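Local coordinates for MutT related protein (Methanosarcina mazei, PDB 3GRN) that is a Nudix-family protein that probably acts as a hydrolase, as its MutT-like relatives do, at residues Glu21-Glu29 and Ala35-Gly43; Thr63-Gly74 and Ile88-Val99. All blocks are in the same frame, centred on the assembly; numbering follows the deposited sequence. Where two conformers were deposited one is given.

Contact 1: Glu21-Glu29 and Ala35-Gly43; sequences EFLLLRRSE and AGKWDLPGG
L25 and D39 form an antiparallel hydrogen-bonded pair: L25 N donates to D39 O at 2.9 Å, and D39 N donates back to L25 O. R27 N to K37 O carries the pairing on, and G36 N reaches S28 O nearer the turn. R26 and W38 are the adjacent non-hydrogen-bonded pair. R26 CB sits over the six-membered ring of W38, 3.7 Å from its centroid and 5° off the normal, a CH-pi contact. CG of R26 is anti to the backbone N (chi1 -173°), and the chain bends at chi3. This brings NH2 to G36 O at 3.0 Å, with the oxygen in the guanidinium plane. The same NH2 makes a salt bridge to E29 OE2, and NE pairs with E107. The two segments are the arms of a beta hairpin in the mixed sheet of the Nudix fold, strands 22-27 and 38-44. Within the hairpin R27 also bends at chi3. In the conformer of D39 given, R27 NH1 forms a salt bridge with D39 OD2 at 3.0 Å; a second deposited conformer leaves this pairing less certain. R27 NH2 is held by T33 O. Further along, L24 CD2 packs on L40 CD2 at 3.5 Å. The P41 ring lies against two leucines, its CG 4.0 Å from both L23 CD2 and L25 CD1.

Contact 2: Thr63-Gly74 and Ile88-Val99; sequences TGITMVPGDIAG and IVFDGGYVVADV
Two successive residues, A73 and G74, stand opposite the single V89. A73 N donates to V89 O at 2.7 Å, while G74 N makes a weak bond to that same oxygen, so one carbonyl serves two amides. V89 N is satisfied by G74 O at 2.8 Å. Beyond the I72-F90 pair, D91 uses both backbone polar atoms: its N donates to D71 O and its O accepts from G70 N, each at 2.9 Å. The carboxylate of D91 is occupied too. OD1 takes the N-H of G93 in an Asx turn, and OD2 forms a salt bridge with R16. I72 CG1 lies 3.7 Å from F90 CE1, the two side chains running alongside each other, and G70 O is at the ring edge. K52 NZ binds G70 O and P69 O. At the far end a water donates to both T63 O and D98 O, bridging the segments. T63 OG1 accepts from I65 N in an ST turn, and its hydroxyl donates a hydrogen bond to V59 O. Here I65 CG1 packs on A97 CB at 3.8 Å. The doubled pairing at V89 is a classic beta bulge, set in the hairpin of strands 72-79 and 84-94 in the Nudix sheet.

How the contacts relate
Contact 1 comes first along the chain, and helix 51-63 leads from it into contact 2, which begins at T63. Their centres are about 14 Å apart. Both hairpins belong to one mixed sheet within the Nudix domain. Strands 38-44 and 22-27 lie on one side of strand 7-16, and strands 84-94 and 72-79 on the other, with 72-79 at an edge. The contacts touch where L23 CD2 packs on T63 CG2 and L23 CD1 on V99 CG2, both at 3.9 Å. L25 and I65 add to this apolar patch. G43 to I65 matches the Nudix box sequence pattern, so contact 1 probably includes its start and contact 2 its end, with helix 51-63 within it.

Contact 1: Glu21-Glu29 and Ala35-Gly43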
loop_
_atom_site.group_PDB
_atom_site.type_symbol
_atom_site.label_atom_id
_atom_site.label_comp_id
_atom_site.label_asym_id
_atom_site.label_seq_id
_atom_site.Cartn_x
_atom_site.Cartn_y
_atom_site.Cartn_z
ATOM N N GLU A 21 -0.724 -6.341 25.452
ATOM C CA GLU A 21 -1.215 -5.089 24.879
ATOM C C GLU A 21 -1.288 -5.240 23.356
ATOM O O GLU A 21 -0.445 -5.913 22.773
ATOM C CB GLU A 21 -0.285 -3.924 25.207
ATOM C CG GLU A 21 -0.087 -3.647 26.705
ATOM C CD GLU A 21 1.020 -2.640 26.964
ATOM O OE1 GLU A 21 2.105 -2.769 26.343
ATOM O OE2 GLU A 21 0.805 -1.716 27.787
ATOM N N PHE A 22 -2.273 -4.592 22.739
ATOM C CA PHE A 22 -2.522 -4.723 21.291
ATOM C C PHE A 22 -1.796 -3.683 20.453
ATOM O O PHE A 22 -1.712 -2.520 20.822
ATOM C CB PHE A 22 -4.024 -4.620 20.990
ATOM C CG PHE A 22 -4.840 -5.727 21.602
ATOM C CD1 PHE A 22 -5.035 -6.920 20.930
ATOM C CD2 PHE A 22 -5.412 -5.564 22.863
ATOM C CE1 PHE A 22 -5.793 -7.947 21.492
ATOM C CE2 PHE A 22 -6.163 -6.581 23.438
ATOM C CZ PHE A 22 -6.359 -7.769 22.754
ATOM N N LEU A 23 -1.327 -4.112 19.292
ATOM C CA LEU A 23 -0.639 -3.220 18.363
ATOM C C LEU A 23 -1.632 -2.353 17.603
ATOM O O LEU A 23 -2.467 -2.868 16.837
ATOM C CB LEU A 23 0.212 -4.034 17.370
ATOM C CG LEU A 23 1.009 -3.211 16.339
ATOM C CD1 LEU A 23 1.911 -2.142 16.956
ATOM C CD2 LEU A 23 1.784 -4.119 15.367
ATOM N N LEU A 24 -1.532 -1.036 17.809
ATOM C CA LEU A 24 -2.282 -0.072 16.998
ATOM C C LEU A 24 -1.323 0.786 16.174
ATOM O O LEU A 24 -0.186 1.023 16.582
ATOM C CB LEU A 24 -3.184 0.828 17.845
ATOM C CG LEU A 24 -4.090 0.162 18.866
ATOM C CD1 LEU A 24 -4.985 1.218 19.497
ATOM C CD2 LEU A 24 -4.917 -0.920 18.235
ATOM N N LEU A 25 -1.794 1.249 15.026
ATOM C CA LEU A 25 -0.981 2.047 14.115
ATOM C C LEU A 25 -1.752 3.306 13.771
ATOM O O LEU A 25 -2.957 3.243 13.558
ATOM C CB LEU A 25 -0.776 1.268 12.820
ATOM C CG LEU A 25 -0.268 -0.167 12.914
ATOM C CD1 LEU A 25 -0.199 -0.755 11.482
ATOM C CD2 LEU A 25 1.079 -0.178 13.556
ATOM N N ARG A 26 -1.064 4.443 13.691
ATOM C CA ARG A 26 -1.732 5.680 13.277
ATOM C C ARG A 26 -1.498 5.954 11.811
ATOM O O ARG A 26 -0.359 5.998 11.384
ATOM C CB ARG A 26 -1.281 6.864 14.126
ATOM C CG ARG A 26 -2.090 8.113 13.813
ATOM C CD ARG A 26 -2.016 9.147 14.896
ATOM N NE ARG A 26 -0.893 10.051 14.717
ATOM C CZ ARG A 26 -0.880 11.123 13.919
ATOM N NH1 ARG A 26 0.213 11.868 13.854
ATOM N NH2 ARG A 26 -1.931 11.454 13.167
ATOM N N ARG A 27 -2.570 6.188 11.060
ATOM C CA ARG A 27 -2.542 6.312 9.612
ATOM C C ARG A 27 -1.903 7.633 9.171
ATOM O O ARG A 27 -2.031 8.631 9.868
ATOM C CB ARG A 27 -3.955 6.225 9.049
ATOM C CG ARG A 27 -4.650 4.891 9.296
ATOM C CD ARG A 27 -6.127 4.901 8.849
ATOM N NE ARG A 27 -6.300 5.074 7.403
ATOM C CZ ARG A 27 -6.189 4.101 6.497
ATOM N NH1 ARG A 27 -5.898 2.862 6.871
ATOM N NH2 ARG A 27 -6.354 4.368 5.206
ATOM N N SER A 28 -1.228 7.614 8.016
ATOM C CA SER A 28 -0.597 8.829 7.489
ATOM C C SER A 28 -1.645 9.837 7.011
ATOM O O SER A 28 -2.796 9.463 6.709
ATOM C CB SER A 28 0.363 8.512 6.358
ATOM O OG SER A 28 -0.336 8.143 5.186
ATOM N N GLU A 29 -1.225 11.101 6.936
ATOM C CA GLU A 29 -2.119 12.215 6.582
ATOM C C GLU A 29 -2.533 12.227 5.105
ATOM O O GLU A 29 -3.562 12.804 4.745
ATOM C CB GLU A 29 -1.493 13.541 6.987
ATOM C CG GLU A 29 -1.152 13.631 8.465
ATOM C CD GLU A 29 -2.377 13.737 9.340
ATOM O OE1 GLU A 29 -3.424 14.235 8.845
ATOM O OE2 GLU A 29 -2.279 13.337 10.526
ATOM N N ALA A 35 -7.575 9.469 7.140
ATOM C CA ALA A 35 -6.236 10.044 7.250
ATOM C C ALA A 35 -5.957 10.506 8.687
ATOM O O ALA A 35 -6.798 11.124 9.313
ATOM C CB ALA A 35 -6.102 11.194 6.273
ATOM N N GLY A 36 -4.807 10.130 9.229
ATOM C CA GLY A 36 -4.444 10.560 10.581
ATOM C C GLY A 36 -4.991 9.808 11.772
ATOM O O GLY A 36 -4.581 10.095 12.894
ATOM N N LYS A 37 -5.908 8.856 11.553
ATOM C CA LYS A 37 -6.561 8.152 12.671
ATOM C C LYS A 37 -5.845 6.842 13.071
ATOM O O LYS A 37 -5.145 6.250 12.251
ATOM C CB LYS A 37 -8.034 7.878 12.345
ATOM C CG LYS A 37 -8.883 9.144 12.152
ATOM C CD LYS A 37 -10.375 8.868 12.341
ATOM C CE LYS A 37 -11.210 10.162 12.349
ATOM N NZ LYS A 37 -11.191 10.921 11.047
ATOM N N TRP A 38 -6.030 6.408 14.318
ATOM C CA TRP A 38 -5.558 5.082 14.783
ATOM C C TRP A 38 -6.324 3.912 14.107
ATOM O O TRP A 38 -7.496 4.054 13.779
ATOM C CB TRP A 38 -5.618 4.986 16.310
ATOM C CG TRP A 38 -4.635 5.896 16.950
ATOM C CD1 TRP A 38 -4.850 7.193 17.350
ATOM C CD2 TRP A 38 -3.258 5.617 17.218
ATOM N NE1 TRP A 38 -3.692 7.726 17.869
ATOM C CE2 TRP A 38 -2.699 6.782 17.799
ATOM C CE3 TRP A 38 -2.437 4.493 17.030
ATOM C CZ2 TRP A 38 -1.362 6.850 18.197
ATOM C CZ3 TRP A 38 -1.109 4.566 17.428
ATOM C CH2 TRP A 38 -0.587 5.737 18.003
ATOM N N ASP A 39 -5.634 2.782 13.883
ATOM C CA ASP A 39 -6.135 1.654 13.105
ATOM C C ASP A 39 -5.483 0.353 13.616
ATOM O O ASP A 39 -4.492 0.399 14.350
ATOM C CB ASP A 39 -5.783 1.888 11.624
ATOM C CG ASP A 39 -6.761 1.229 10.658
ATOM O OD1 ASP A 39 -7.519 0.339 11.072
ATOM O OD2 ASP A 39 -6.774 1.596 9.462
ATOM N N LEU A 40 -6.007 -0.796 13.208
ATOM C CA LEU A 40 -5.330 -2.062 13.441
ATOM C C LEU A 40 -4.507 -2.337 12.197
ATOM O O LEU A 40 -4.856 -1.832 11.100
ATOM C CB LEU A 40 -6.331 -3.203 13.641
ATOM C CG LEU A 40 -7.167 -3.268 14.920
ATOM C CD1 LEU A 40 -8.113 -4.449 14.850
ATOM C CD2 LEU A 40 -6.254 -3.441 16.131
ATOM N N PRO A 41 -3.461 -3.183 12.323
ATOM C CA PRO A 41 -2.771 -3.665 11.119
ATOM C C PRO A 41 -3.740 -4.435 10.239
ATOM O O PRO A 41 -4.548 -5.187 10.755
ATOM C CB PRO A 41 -1.723 -4.633 11.677
ATOM C CG PRO A 41 -1.534 -4.223 13.066
ATOM C CD PRO A 41 -2.841 -3.717 13.550
ATOM N N GLY A 42 -3.704 -4.176 8.946
ATOM C CA GLY A 42 -4.577 -4.881 8.001
ATOM C C GLY A 42 -4.951 -3.995 6.848
ATOM O O GLY A 42 -4.380 -2.907 6.683
ATOM N N GLY A 43 -5.914 -4.440 6.043
ATOM C CA GLY A 43 -6.345 -3.640 4.906
ATOM C C GLY A 43 -7.131 -4.482 3.937
ATOM O O GLY A 43 -7.544 -5.595 4.284
#

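Contact 2: Thr63-Gly74 and Ile88-Val99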
loop_
_atom_site.group_PDB
_atom_site.type_symbol
_atom_site.label_atom_id
_atom_site.label_comp_id
_atom_site.label_asym_id
_atom_site.label_seq_id
_atom_site.Cartn_x
_atom_site.Cartn_y
_atom_site.Cartn_z
ATOM N N THR A 63 4.140 -3.557 9.072
ATOM C CA THR A 63 4.832 -3.622 10.367
ATOM C C THR A 63 6.150 -4.407 10.354
ATOM O O THR A 63 6.895 -4.345 11.326
ATOM C CB THR A 63 3.963 -4.286 11.469
ATOM O OG1 THR A 63 3.886 -5.692 11.228
ATOM C CG2 THR A 63 2.523 -3.665 11.594
ATOM N N GLY A 64 6.428 -5.171 9.302
ATOM C CA GLY A 64 7.655 -6.005 9.290
ATOM C C GLY A 64 7.477 -7.350 9.999
ATOM O O GLY A 64 8.400 -8.180 10.013
ATOM N N ILE A 65 6.310 -7.562 10.610
ATOM C CA ILE A 65 6.027 -8.793 11.350
ATOM C C ILE A 65 5.626 -9.928 10.426
ATOM O O ILE A 65 4.728 -9.778 9.595
ATOM C CB ILE A 65 4.951 -8.566 12.460
ATOM C CG1 ILE A 65 5.482 -7.551 13.489
ATOM C CG2 ILE A 65 4.539 -9.903 13.165
ATOM C CD1 ILE A 65 4.451 -7.003 14.431
ATOM N N THR A 66 6.299 -11.072 10.578
ATOM C CA THR A 66 5.871 -12.282 9.891
ATOM C C THR A 66 4.965 -13.052 10.850
ATOM O O THR A 66 5.398 -13.484 11.935
ATOM C CB THR A 66 7.061 -13.171 9.495
ATOM O OG1 THR A 66 7.937 -12.442 8.635
ATOM C CG2 THR A 66 6.572 -14.427 8.764
ATOM N N MET A 67 3.702 -13.178 10.451
ATOM C CA MET A 67 2.706 -13.860 11.258
ATOM C C MET A 67 2.050 -14.990 10.454
ATOM O O MET A 67 1.842 -14.869 9.243
ATOM C CB MET A 67 1.669 -12.841 11.788
ATOM C CG MET A 67 0.492 -12.508 10.825
ATOM S SD MET A 67 -0.973 -12.099 11.777
ATOM C CE MET A 67 -2.080 -11.830 10.459
ATOM N N VAL A 68 1.753 -16.097 11.126
ATOM C CA VAL A 68 0.784 -17.050 10.606
ATOM C C VAL A 68 -0.519 -16.812 11.383
ATOM O O VAL A 68 -0.544 -16.904 12.615
ATOM C CB VAL A 68 1.292 -18.542 10.599
ATOM C CG1 VAL A 68 1.962 -18.936 11.907
ATOM C CG2 VAL A 68 0.162 -19.514 10.236
ATOM N N PRO A 69 -1.580 -16.411 10.664
ATOM C CA PRO A 69 -2.837 -16.030 11.309
ATOM C C PRO A 69 -3.448 -17.211 12.049
ATOM O O PRO A 69 -3.446 -18.325 11.527
ATOM C CB PRO A 69 -3.735 -15.641 10.128
ATOM C CG PRO A 69 -2.795 -15.393 8.992
ATOM C CD PRO A 69 -1.645 -16.291 9.195
ATOM N N GLY A 70 -3.941 -16.953 13.259
ATOM C CA GLY A 70 -4.620 -17.959 14.055
ATOM C C GLY A 70 -6.110 -17.907 13.771
ATOM O O GLY A 70 -6.538 -17.680 12.640
ATOM N N ASP A 71 -6.913 -18.099 14.802
ATOM C CA ASP A 71 -8.353 -18.182 14.606
ATOM C C ASP A 71 -8.966 -16.810 14.279
ATOM O O ASP A 71 -8.383 -15.763 14.566
ATOM C CB ASP A 71 -9.012 -18.736 15.866
ATOM C CG ASP A 71 -8.559 -20.151 16.192
ATOM O OD1 ASP A 71 -8.357 -20.959 15.255
ATOM O OD2 ASP A 71 -8.420 -20.454 17.396
ATOM N N ILE A 72 -10.161 -16.828 13.706
ATOM C CA ILE A 72 -10.909 -15.581 13.518
ATOM C C ILE A 72 -11.364 -15.040 14.868
ATOM O O ILE A 72 -11.882 -15.794 15.691
ATOM C CB ILE A 72 -12.116 -15.809 12.594
ATOM C CG1 ILE A 72 -11.646 -16.201 11.199
ATOM C CG2 ILE A 72 -13.005 -14.566 12.555
ATOM C CD1 ILE A 72 -12.644 -17.047 10.467
ATOM N N ALA A 73 -11.149 -13.741 15.103
ATOM C CA ALA A 73 -11.491 -13.087 16.364
ATOM C C ALA A 73 -12.875 -12.439 16.311
ATOM O O ALA A 73 -13.491 -12.196 17.339
ATOM C CB ALA A 73 -10.456 -12.072 16.722
ATOM N N GLY A 74 -13.325 -12.144 15.101
ATOM C CA GLY A 74 -14.640 -11.537 14.882
ATOM C C GLY A 74 -14.699 -10.713 13.606
ATOM O O GLY A 74 -13.881 -10.873 12.697
ATOM N N ILE A 88 -12.800 -8.759 8.447
ATOM C CA ILE A 88 -12.655 -9.938 9.292
ATOM C C ILE A 88 -11.379 -9.761 10.115
ATOM O O ILE A 88 -10.309 -9.404 9.575
ATOM C CB ILE A 88 -12.669 -11.268 8.474
ATOM C CG1 ILE A 88 -13.998 -11.429 7.709
ATOM C CG2 ILE A 88 -12.518 -12.469 9.396
ATOM C CD1 ILE A 88 -14.021 -10.807 6.333
ATOM N N VAL A 89 -11.503 -9.991 11.424
ATOM C CA VAL A 89 -10.402 -9.750 12.354
ATOM C C VAL A 89 -9.825 -11.109 12.752
ATOM O O VAL A 89 -10.568 -12.008 13.156
ATOM C CB VAL A 89 -10.838 -8.964 13.610
ATOM C CG1 VAL A 89 -9.637 -8.736 14.477
ATOM C CG2 VAL A 89 -11.471 -7.604 13.232
ATOM N N PHE A 90 -8.511 -11.246 12.599
ATOM C CA PHE A 90 -7.796 -12.468 12.922
ATOM C C PHE A 90 -6.951 -12.285 14.165
ATOM O O PHE A 90 -6.437 -11.182 14.428
ATOM C CB PHE A 90 -6.895 -12.860 11.752
ATOM C CG PHE A 90 -7.650 -13.430 10.593
ATOM C CD1 PHE A 90 -7.860 -14.810 10.503
ATOM C CD2 PHE A 90 -8.142 -12.596 9.585
ATOM C CE1 PHE A 90 -8.561 -15.346 9.431
ATOM C CE2 PHE A 90 -8.862 -13.122 8.519
ATOM C CZ PHE A 90 -9.080 -14.490 8.434
ATOM N N ASP A 91 -6.813 -13.364 14.930
ATOM C CA ASP A 91 -5.966 -13.329 16.092
ATOM C C ASP A 91 -4.548 -13.709 15.660
ATOM O O ASP A 91 -4.304 -14.788 15.115
ATOM C CB ASP A 91 -6.520 -14.240 17.196
ATOM C CG ASP A 91 -5.919 -13.930 18.559
ATOM O OD1 ASP A 91 -4.678 -13.896 18.670
ATOM O OD2 ASP A 91 -6.689 -13.728 19.525
ATOM N N GLY A 92 -3.625 -12.788 15.899
ATOM C CA GLY A 92 -2.245 -12.921 15.468
ATOM C C GLY A 92 -1.351 -13.380 16.608
ATOM O O GLY A 92 -0.147 -13.532 16.420
ATOM N N GLY A 93 -1.933 -13.585 17.786
ATOM C CA GLY A 93 -1.202 -14.190 18.902
ATOM C C GLY A 93 -0.332 -13.190 19.633
ATOM O O GLY A 93 -0.664 -12.006 19.706
ATOM N N TYR A 94 0.786 -13.679 20.174
ATOM C CA TYR A 94 1.714 -12.879 20.974
ATOM C C TYR A 94 3.071 -12.905 20.299
ATOM O O TYR A 94 3.575 -13.988 19.969
ATOM C CB TYR A 94 1.850 -13.448 22.397
ATOM C CG TYR A 94 0.610 -13.348 23.253
ATOM C CD1 TYR A 94 0.511 -12.381 24.241
ATOM C CD2 TYR A 94 -0.459 -14.239 23.087
ATOM C CE1 TYR A 94 -0.621 -12.281 25.040
ATOM C CE2 TYR A 94 -1.600 -14.145 23.874
ATOM C CZ TYR A 94 -1.668 -13.165 24.853
ATOM O OH TYR A 94 -2.787 -13.052 25.643
ATOM N N VAL A 95 3.648 -11.720 20.080
ATOM C CA VAL A 95 4.936 -11.578 19.396
ATOM C C VAL A 95 5.950 -10.724 20.158
ATOM O O VAL A 95 5.600 -9.894 20.996
ATOM C CB VAL A 95 4.821 -10.998 17.936
ATOM C CG1 VAL A 95 3.897 -11.844 17.047
ATOM C CG2 VAL A 95 4.405 -9.522 17.951
ATOM N N VAL A 96 7.215 -10.945 19.834
ATOM C CA VAL A 96 8.293 -10.101 20.293
ATOM C C VAL A 96 8.862 -9.544 18.995
ATOM O O VAL A 96 9.536 -10.259 18.247
ATOM C CB VAL A 96 9.381 -10.911 21.080
ATOM C CG1 VAL A 96 10.476 -9.985 21.578
ATOM C CG2 VAL A 96 8.756 -11.686 22.253
ATOM N N ALA A 97 8.536 -8.288 18.699
ATOM C CA ALA A 97 8.957 -7.666 17.452
ATOM C C ALA A 97 9.219 -6.183 17.627
ATOM O O ALA A 97 8.554 -5.513 18.417
ATOM C CB ALA A 97 7.903 -7.897 16.360
ATOM N N ASP A 98 10.219 -5.677 16.911
ATOM C CA ASP A 98 10.397 -4.244 16.773
ATOM C C ASP A 98 9.648 -3.818 15.522
ATOM O O ASP A 98 10.081 -4.111 14.400
ATOM C CB ASP A 98 11.880 -3.865 16.676
ATOM C CG ASP A 98 12.520 -3.702 18.045
ATOM O OD1 ASP A 98 12.802 -2.548 18.433
ATOM O OD2 ASP A 98 12.711 -4.723 18.738
ATOM N N VAL A 99 8.522 -3.149 15.732
ATOM C CA VAL A 99 7.651 -2.712 14.618
ATOM C C VAL A 99 8.389 -1.739 13.696
ATOM O O VAL A 99 9.073 -0.806 14.155
ATOM C CB VAL A 99 6.372 -2.064 15.182
ATOM C CG1 VAL A 99 5.473 -1.548 14.071
ATOM C CG2 VAL A 99 5.647 -3.061 16.081
HETATM O O HOH W 1 8.862 -5.846 12.623
#